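Side-chain contacts in minor capsid protein VP1 (Human bocavirus 3, PDB 5US7), which probably self-assembles, as sixty copies in three size variants, into a T=1 icosahedral capsid, with a phospholipase A2-like region in its longest form: residues 99-104 with 168-173; 137-140 with 145-148; 416-421 with 429-434. All coordinates share one frame; numbering follows the deposited sequence.

Interaction 1 (99-104 with 168-173); sequences NFNQYS and NATHPW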
loop_
_atom_site.group_PDB
_atom_site.type_symbol
_atom_site.label_atom_id
_atom_site.label_comp_id
_atom_site.label_asym_id
_atom_site.label_seq_id
_atom_site.Cartn_x
_atom_site.Cartn_y
_atom_site.Cartn_z
ATOM N N ASN A 99 40.711 -92.767 7.009
ATOM C CA ASN A 99 41.988 -92.431 6.392
ATOM C C ASN A 99 41.757 -92.159 4.914
ATOM O O ASN A 99 41.507 -93.085 4.140
ATOM C CB ASN A 99 42.993 -93.557 6.591
ATOM C CG ASN A 99 44.381 -93.168 6.170
ATOM O OD1 ASN A 99 44.740 -91.996 6.199
ATOM N ND2 ASN A 99 45.180 -94.151 5.790
ATOM N N PHE A 100 41.864 -90.895 4.522
ATOM C CA PHE A 100 41.632 -90.471 3.151
ATOM C C PHE A 100 42.904 -90.354 2.338
ATOM O O PHE A 100 42.857 -89.856 1.214
ATOM C CB PHE A 100 40.891 -89.142 3.121
ATOM C CG PHE A 100 39.528 -89.210 3.697
ATOM C CD1 PHE A 100 38.486 -89.719 2.960
ATOM C CD2 PHE A 100 39.280 -88.757 4.968
ATOM C CE1 PHE A 100 37.228 -89.785 3.485
ATOM C CE2 PHE A 100 38.024 -88.817 5.495
ATOM C CZ PHE A 100 36.996 -89.333 4.753
ATOM N N ASN A 101 44.040 -90.774 2.875
ATOM C CA ASN A 101 45.325 -90.403 2.298
ATOM C C ASN A 101 45.742 -91.463 1.291
ATOM O O ASN A 101 46.296 -92.499 1.654
ATOM C CB ASN A 101 46.344 -90.265 3.419
ATOM C CG ASN A 101 47.640 -89.705 2.958
ATOM O OD1 ASN A 101 47.686 -88.935 2.017
ATOM N ND2 ASN A 101 48.714 -90.078 3.629
ATOM N N GLN A 102 45.530 -91.152 0.014
ATOM C CA GLN A 102 46.014 -91.890 -1.144
ATOM C C GLN A 102 45.398 -91.248 -2.375
ATOM O O GLN A 102 44.333 -90.640 -2.276
ATOM C CB GLN A 102 45.635 -93.361 -1.063
ATOM C CG GLN A 102 46.186 -94.210 -2.155
ATOM C CD GLN A 102 45.879 -95.652 -1.931
ATOM O OE1 GLN A 102 45.379 -96.026 -0.880
ATOM N NE2 GLN A 102 46.144 -96.476 -2.929
ATOM N N TYR A 103 46.011 -91.396 -3.543
ATOM C CA TYR A 103 45.409 -90.808 -4.730
ATOM C C TYR A 103 44.349 -91.714 -5.324
ATOM O O TYR A 103 43.299 -91.241 -5.762
ATOM C CB TYR A 103 46.473 -90.493 -5.767
ATOM C CG TYR A 103 47.448 -89.458 -5.306
ATOM C CD1 TYR A 103 47.166 -88.115 -5.415
ATOM C CD2 TYR A 103 48.656 -89.828 -4.776
ATOM C CE1 TYR A 103 48.055 -87.179 -4.996
ATOM C CE2 TYR A 103 49.543 -88.901 -4.357
ATOM C CZ TYR A 103 49.244 -87.582 -4.471
ATOM O OH TYR A 103 50.161 -86.670 -4.036
ATOM N N SER A 104 44.612 -93.016 -5.349
ATOM C CA SER A 104 43.691 -93.963 -5.949
ATOM C C SER A 104 42.335 -93.966 -5.274
ATOM O O SER A 104 41.390 -94.536 -5.822
ATOM C CB SER A 104 44.297 -95.355 -5.912
ATOM O OG SER A 104 44.505 -95.766 -4.582
ATOM N N ASN A 168 48.880 -88.970 15.639
ATOM C CA ASN A 168 48.291 -88.701 14.335
ATOM C C ASN A 168 47.566 -89.886 13.719
ATOM O O ASN A 168 46.759 -89.679 12.806
ATOM C CB ASN A 168 49.370 -88.225 13.368
ATOM C CG ASN A 168 50.428 -89.266 13.136
ATOM O OD1 ASN A 168 50.526 -90.238 13.882
ATOM N ND2 ASN A 168 51.226 -89.077 12.098
ATOM N N ALA A 169 47.821 -91.104 14.181
ATOM C CA ALA A 169 47.306 -92.314 13.509
ATOM C C ALA A 169 47.818 -92.270 12.069
ATOM O O ALA A 169 48.990 -91.923 11.852
ATOM C CB ALA A 169 45.804 -92.400 13.636
ATOM N N THR A 170 46.980 -92.601 11.089
ATOM C CA THR A 170 47.284 -92.389 9.680
ATOM C C THR A 170 48.642 -92.999 9.346
ATOM O O THR A 170 48.801 -94.219 9.419
ATOM C CB THR A 170 47.213 -90.899 9.346
ATOM O OG1 THR A 170 45.941 -90.399 9.773
ATOM C CG2 THR A 170 47.304 -90.664 7.839
ATOM N N HIS A 171 49.617 -92.163 8.999
ATOM C CA HIS A 171 50.933 -92.521 8.484
ATOM C C HIS A 171 50.783 -93.041 7.061
ATOM O O HIS A 171 49.762 -93.649 6.722
ATOM C CB HIS A 171 51.612 -93.548 9.394
ATOM C CG HIS A 171 53.016 -93.880 9.002
ATOM N ND1 HIS A 171 53.319 -94.855 8.080
ATOM C CD2 HIS A 171 54.198 -93.358 9.400
ATOM C CE1 HIS A 171 54.629 -94.929 7.934
ATOM N NE2 HIS A 171 55.186 -94.030 8.723
ATOM N N PRO A 172 51.777 -92.830 6.208
ATOM C CA PRO A 172 51.635 -93.213 4.805
ATOM C C PRO A 172 51.748 -94.712 4.604
ATOM O O PRO A 172 52.222 -95.455 5.462
ATOM C CB PRO A 172 52.794 -92.480 4.129
ATOM C CG PRO A 172 53.040 -91.328 4.997
ATOM C CD PRO A 172 52.844 -91.837 6.383
ATOM N N TRP A 173 51.273 -95.147 3.442
ATOM C CA TRP A 173 51.448 -96.482 2.890
ATOM C C TRP A 173 50.680 -97.568 3.612
ATOM O O TRP A 173 50.796 -98.727 3.228
ATOM C CB TRP A 173 52.917 -96.903 2.823
ATOM C CG TRP A 173 53.628 -96.168 1.789
ATOM C CD1 TRP A 173 54.457 -95.112 1.955
ATOM C CD2 TRP A 173 53.513 -96.376 0.388
ATOM N NE1 TRP A 173 54.907 -94.673 0.740
ATOM C CE2 TRP A 173 54.332 -95.435 -0.240
ATOM C CE3 TRP A 173 52.802 -97.283 -0.396
ATOM C CZ2 TRP A 173 54.466 -95.375 -1.613
ATOM C CZ3 TRP A 173 52.934 -97.221 -1.750
ATOM C CH2 TRP A 173 53.760 -96.279 -2.349
#
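The hydroxyl of T170, on the residue that meets N99 across this contact, has two partners: it donates to N168 O (OG1 to O 3.2 Å) and has a weak bond to the T444 hydroxyl. The first bond reaches the carbonyl at a C=O...donor angle of 145°, tilted 28° out of its plane, and ties the side chain to the carbonyl two residues earlier. With OG1 committed there, the methyl branch is what T170 offers N99: its CG2 lies 3.3 Å from N99 OD1. N99 holds CG anti to its own nitrogen (chi1 -171°), which carries the amide across to this methyl, while ND2 bonds to D176. An amide suits the site because one end can rest against the methyl as the other donates. N101 reaches less closely, its ND2 4.4 Å from P172 CA; that nitrogen is bonded to W417 O. P172 also lays its CD over one face of the H171 ring, toward the rim. The contact thus joins two loops of the capsid jelly roll: 99-104 runs from strand 96-98 into helix 103-106, with F100 packing on strand 466-482, whereas 168-173 belongs to the long connection between strands 156-160 and 185-190.

Interaction 2 (137-140 with 145-148); sequences KQIL and DVTY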
loop_
_atom_site.group_PDB
_atom_site.type_symbol
_atom_site.label_atom_id
_atom_site.label_comp_id
_atom_site.label_asym_id
_atom_site.label_seq_id
_atom_site.Cartn_x
_atom_site.Cartn_y
_atom_site.Cartn_z
ATOM N N LYS A 137 22.729 -100.588 13.875
ATOM C CA LYS A 137 21.928 -101.776 14.116
ATOM C C LYS A 137 22.521 -102.647 15.214
ATOM O O LYS A 137 23.736 -102.713 15.396
ATOM C CB LYS A 137 21.792 -102.589 12.835
ATOM C CG LYS A 137 20.978 -101.881 11.794
ATOM C CD LYS A 137 20.762 -102.735 10.585
ATOM C CE LYS A 137 19.794 -102.052 9.658
ATOM N NZ LYS A 137 20.421 -100.876 9.007
ATOM N N GLN A 138 21.641 -103.324 15.942
ATOM C CA GLN A 138 22.026 -104.214 17.025
ATOM C C GLN A 138 22.246 -105.629 16.512
ATOM O O GLN A 138 21.417 -106.159 15.771
ATOM C CB GLN A 138 20.946 -104.229 18.101
ATOM C CG GLN A 138 21.270 -105.108 19.279
ATOM C CD GLN A 138 20.195 -105.070 20.335
ATOM O OE1 GLN A 138 19.245 -104.298 20.239
ATOM N NE2 GLN A 138 20.328 -105.915 21.344
ATOM N N ILE A 139 23.350 -106.240 16.917
ATOM C CA ILE A 139 23.621 -107.638 16.609
ATOM C C ILE A 139 23.002 -108.496 17.698
ATOM O O ILE A 139 23.161 -108.213 18.889
ATOM C CB ILE A 139 25.128 -107.906 16.507
ATOM C CG1 ILE A 139 25.749 -107.102 15.374
ATOM C CG2 ILE A 139 25.391 -109.382 16.311
ATOM C CD1 ILE A 139 26.501 -105.912 15.852
ATOM N N LEU A 140 22.300 -109.548 17.299
ATOM C CA LEU A 140 21.653 -110.453 18.238
ATOM C C LEU A 140 22.219 -111.847 18.041
ATOM O O LEU A 140 21.959 -112.484 17.018
ATOM C CB LEU A 140 20.146 -110.462 18.039
ATOM C CG LEU A 140 19.423 -109.156 18.298
ATOM C CD1 LEU A 140 17.982 -109.380 17.969
ATOM C CD2 LEU A 140 19.584 -108.764 19.740
ATOM N N ASP A 145 22.438 -117.456 13.402
ATOM C CA ASP A 145 21.410 -116.727 12.653
ATOM C C ASP A 145 21.335 -115.232 12.965
ATOM O O ASP A 145 20.632 -114.517 12.254
ATOM C CB ASP A 145 20.004 -117.335 12.811
ATOM C CG ASP A 145 19.887 -118.700 12.165
ATOM O OD1 ASP A 145 20.768 -119.048 11.351
ATOM O OD2 ASP A 145 18.918 -119.425 12.473
ATOM N N VAL A 146 22.019 -114.739 14.003
ATOM C CA VAL A 146 22.515 -113.359 14.081
ATOM C C VAL A 146 21.531 -112.326 13.515
ATOM O O VAL A 146 21.680 -111.850 12.386
ATOM C CB VAL A 146 23.924 -113.264 13.452
ATOM C CG1 VAL A 146 23.949 -113.607 11.959
ATOM C CG2 VAL A 146 24.548 -111.917 13.746
ATOM N N THR A 147 20.492 -112.011 14.289
ATOM C CA THR A 147 19.290 -111.362 13.764
ATOM C C THR A 147 19.565 -110.035 13.052
ATOM O O THR A 147 19.024 -109.789 11.968
ATOM C CB THR A 147 18.290 -111.151 14.899
ATOM O OG1 THR A 147 17.939 -112.419 15.467
ATOM C CG2 THR A 147 17.034 -110.471 14.388
ATOM N N TYR A 148 20.375 -109.156 13.650
ATOM C CA TYR A 148 20.644 -107.817 13.097
ATOM C C TYR A 148 19.403 -106.924 13.057
ATOM O O TYR A 148 19.077 -106.338 12.026
ATOM C CB TYR A 148 21.249 -107.905 11.692
ATOM C CG TYR A 148 22.625 -108.482 11.619
ATOM C CD1 TYR A 148 23.627 -108.039 12.453
ATOM C CD2 TYR A 148 22.916 -109.494 10.725
ATOM C CE1 TYR A 148 24.884 -108.571 12.386
ATOM C CE2 TYR A 148 24.168 -110.036 10.655
ATOM C CZ TYR A 148 25.150 -109.569 11.486
ATOM O OH TYR A 148 26.409 -110.111 11.420
#
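L140 and T147 face each other across a beta-hairpin, the ribbon that leaves strand 119-138 of the jelly roll and returns through strand 149-150. As in other parvoviruses, ribbons of this kind probably surround the channel on the five-fold axis. Among the polar contacts, the single hydrogen bond between the segments runs from T147 N to L140 O, 3.1 Å long, with an N-H...O angle of 143°. V146 CA makes a CA-H...O contact with L140 O, also 3.1 Å, and Q138 O has a matching one from Y148 CA.

The apolar contacts gather around I139. Y148 starts with its CB turned from the opposite segment, but chi1 of -68° swings the ring back alongside I139, whose CG1 meets the ring edge near its plane, 3.4 Å from CE1. V146 rests its CG2 over one face of that ring, toward its rim, and the same methyl touches I139 CG2 at 3.7 Å. A beta-branched residue suits this place: I139 can give CG1 to the ring and CG2 to the valine from one CB. Neighbouring subunits close in as well: P455 of one packs on I139, and T147 of another packs on both Q138 and L140. Across the hairpin, the L140 and T147 side chains approach at a slant, and L140 CD1 comes to 3.6 Å from T147 CB.

Interaction 3 (416-421 with 429-434); sequences IWCKQP and IDPFDG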
loop_
_atom_site.group_PDB
_atom_site.type_symbol
_atom_site.label_atom_id
_atom_site.label_comp_id
_atom_site.label_asym_id
_atom_site.label_seq_id
_atom_site.Cartn_x
_atom_site.Cartn_y
_atom_site.Cartn_z
ATOM N N ILE A 416 48.965 -89.325 -0.336
ATOM C CA ILE A 416 48.991 -87.925 -0.730
ATOM C C ILE A 416 49.951 -87.142 0.150
ATOM O O ILE A 416 50.942 -86.581 -0.326
ATOM C CB ILE A 416 47.581 -87.325 -0.683
ATOM C CG1 ILE A 416 46.672 -88.053 -1.656
ATOM C CG2 ILE A 416 47.636 -85.866 -1.031
ATOM C CD1 ILE A 416 45.238 -87.688 -1.512
ATOM N N TRP A 417 49.670 -87.091 1.443
ATOM C CA TRP A 417 50.425 -86.284 2.381
ATOM C C TRP A 417 51.007 -87.150 3.483
ATOM O O TRP A 417 50.610 -88.299 3.682
ATOM C CB TRP A 417 49.553 -85.217 3.029
ATOM C CG TRP A 417 48.414 -85.797 3.776
ATOM C CD1 TRP A 417 48.438 -86.290 5.041
ATOM C CD2 TRP A 417 47.063 -85.910 3.330
ATOM N NE1 TRP A 417 47.195 -86.734 5.399
ATOM C CE2 TRP A 417 46.331 -86.506 4.365
ATOM C CE3 TRP A 417 46.404 -85.570 2.151
ATOM C CZ2 TRP A 417 44.979 -86.769 4.258
ATOM C CZ3 TRP A 417 45.067 -85.834 2.046
ATOM C CH2 TRP A 417 44.365 -86.427 3.092
ATOM N N CYS A 418 51.965 -86.575 4.196
ATOM C CA CYS A 418 52.426 -87.080 5.476
ATOM C C CYS A 418 52.467 -85.911 6.442
ATOM O O CYS A 418 52.368 -84.752 6.043
ATOM C CB CYS A 418 53.800 -87.746 5.368
ATOM S SG CYS A 418 55.079 -86.709 4.669
ATOM N N LYS A 419 52.596 -86.208 7.726
ATOM C CA LYS A 419 52.661 -85.162 8.732
ATOM C C LYS A 419 54.115 -84.873 9.059
ATOM O O LYS A 419 54.865 -85.780 9.433
ATOM C CB LYS A 419 51.910 -85.536 10.004
ATOM C CG LYS A 419 51.877 -84.371 10.954
ATOM C CD LYS A 419 51.023 -84.604 12.159
ATOM C CE LYS A 419 51.023 -83.357 13.012
ATOM N NZ LYS A 419 52.362 -83.118 13.603
ATOM N N GLN A 420 54.507 -83.621 8.915
ATOM C CA GLN A 420 55.834 -83.205 9.323
ATOM C C GLN A 420 55.865 -83.038 10.834
ATOM O O GLN A 420 55.115 -82.216 11.367
ATOM C CB GLN A 420 56.207 -81.901 8.656
ATOM C CG GLN A 420 57.611 -81.476 8.935
ATOM C CD GLN A 420 57.954 -80.217 8.210
ATOM O OE1 GLN A 420 57.156 -79.705 7.430
ATOM N NE2 GLN A 420 59.142 -79.695 8.464
ATOM N N PRO A 421 56.699 -83.779 11.551
ATOM C CA PRO A 421 56.692 -83.677 13.010
ATOM C C PRO A 421 57.228 -82.338 13.482
ATOM O O PRO A 421 58.171 -81.787 12.915
ATOM C CB PRO A 421 57.594 -84.831 13.447
ATOM C CG PRO A 421 58.463 -85.067 12.307
ATOM C CD PRO A 421 57.682 -84.760 11.076
ATOM N N ILE A 429 62.662 -80.302 3.366
ATOM C CA ILE A 429 61.689 -81.357 3.589
ATOM C C ILE A 429 61.151 -81.822 2.250
ATOM O O ILE A 429 60.362 -81.122 1.606
ATOM C CB ILE A 429 60.545 -80.896 4.496
ATOM C CG1 ILE A 429 61.084 -80.458 5.853
ATOM C CG2 ILE A 429 59.551 -82.010 4.672
ATOM C CD1 ILE A 429 61.807 -81.547 6.594
ATOM N N ASP A 430 61.574 -83.009 1.830
ATOM C CA ASP A 430 60.745 -83.832 1.007
ATOM C C ASP A 430 60.950 -85.253 1.511
ATOM O O ASP A 430 62.098 -85.682 1.693
ATOM C CB ASP A 430 61.080 -83.732 -0.482
ATOM C CG ASP A 430 62.520 -84.088 -0.793
ATOM O OD1 ASP A 430 63.353 -84.134 0.131
ATOM O OD2 ASP A 430 62.815 -84.355 -1.973
ATOM N N PRO A 431 59.892 -86.020 1.699
ATOM C CA PRO A 431 60.075 -87.437 1.992
ATOM C C PRO A 431 60.369 -88.203 0.720
ATOM O O PRO A 431 59.967 -87.814 -0.376
ATOM C CB PRO A 431 58.738 -87.845 2.614
ATOM C CG PRO A 431 57.785 -86.873 2.088
ATOM C CD PRO A 431 58.518 -85.584 1.962
ATOM N N PHE A 432 61.090 -89.304 0.876
ATOM C CA PHE A 432 61.530 -90.042 -0.295
ATOM C C PHE A 432 60.460 -90.960 -0.857
ATOM O O PHE A 432 60.707 -91.620 -1.868
ATOM C CB PHE A 432 62.784 -90.852 0.021
ATOM C CG PHE A 432 63.986 -90.012 0.302
ATOM C CD1 PHE A 432 63.996 -88.670 -0.010
ATOM C CD2 PHE A 432 65.124 -90.574 0.840
ATOM C CE1 PHE A 432 65.102 -87.899 0.236
ATOM C CE2 PHE A 432 66.234 -89.806 1.084
ATOM C CZ PHE A 432 66.223 -88.468 0.782
ATOM N N ASP A 433 59.290 -91.026 -0.236
ATOM C CA ASP A 433 58.175 -91.765 -0.802
ATOM C C ASP A 433 57.252 -90.887 -1.628
ATOM O O ASP A 433 56.229 -91.373 -2.111
ATOM C CB ASP A 433 57.379 -92.462 0.303
ATOM C CG ASP A 433 56.786 -91.493 1.298
ATOM O OD1 ASP A 433 57.111 -90.293 1.238
ATOM O OD2 ASP A 433 55.982 -91.932 2.143
ATOM N N GLY A 434 57.578 -89.611 -1.791
ATOM C CA GLY A 434 56.803 -88.726 -2.629
ATOM C C GLY A 434 55.642 -88.042 -1.950
ATOM O O GLY A 434 54.972 -87.224 -2.588
#
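C418 and P431 touch through the sulfur and the ring: SG lies 3.7 Å from P431 CG, joining the small parallel pair of strands 417-419 and 436-438 to the loop just before its second strand, within the long connection between the jelly-roll strands 236-248 and 445-449. A chi1 of 56° places SG between the backbone nitrogen and the carbonyl carbon, pointing at the proline. Cysteine's sulfur is weakly polar and suits contact with a hydrocarbon ring. Two residues along, Q420 crosses I429 at an angle. Its chain is extended, with CG anti to the backbone nitrogen (chi1 -175°), which brings the amide over the isoleucine: NE2 is 3.3 Å from I429 CG1 and 3.7 Å from I429 CD1. This is van der Waals contact of an amide with a hydrocarbon branch, and the long glutamine helps to span the 8.4 Å between Q420 CA and I429 CA.

The next shell sets these side chains in place. Backbone bonds from C418 to I436 and M438 hold its strand, and both C418 and I429 lean on A437. P431 opens a type I turn ending at G434, whose phi of 87° is easily adopted by glycine. I429 also packs on W294 of a second subunit, and its carbonyl accepts K425 NZ of another, so the loop is fixed from outside the chain as well. The turn itself is closed by a weak bond from G434 N to P431 O, 3.3 Å long.

Interactions 1 and 3 are neighbours near the middle of the chain, their centres about 11 Å apart, each with two buried residues among the four that touch. Interaction 2 is peripheral, its centre about 32 Å from that of interaction 1, and most of its touching residues are partly exposed. Interactions 1 and 3 are joined directly: N101 bonds to the backbone of 416-417, W173 has a weak bond to D433, and the same second subunit touches both. In interaction 1 the asparagine amides are bonded elsewhere, whereas interaction 3 sets a sulfur and an amide against hydrocarbon. Interaction 2 is instead a local hairpin, with a direct backbone bond, an apolar cluster and different neighbouring subunits.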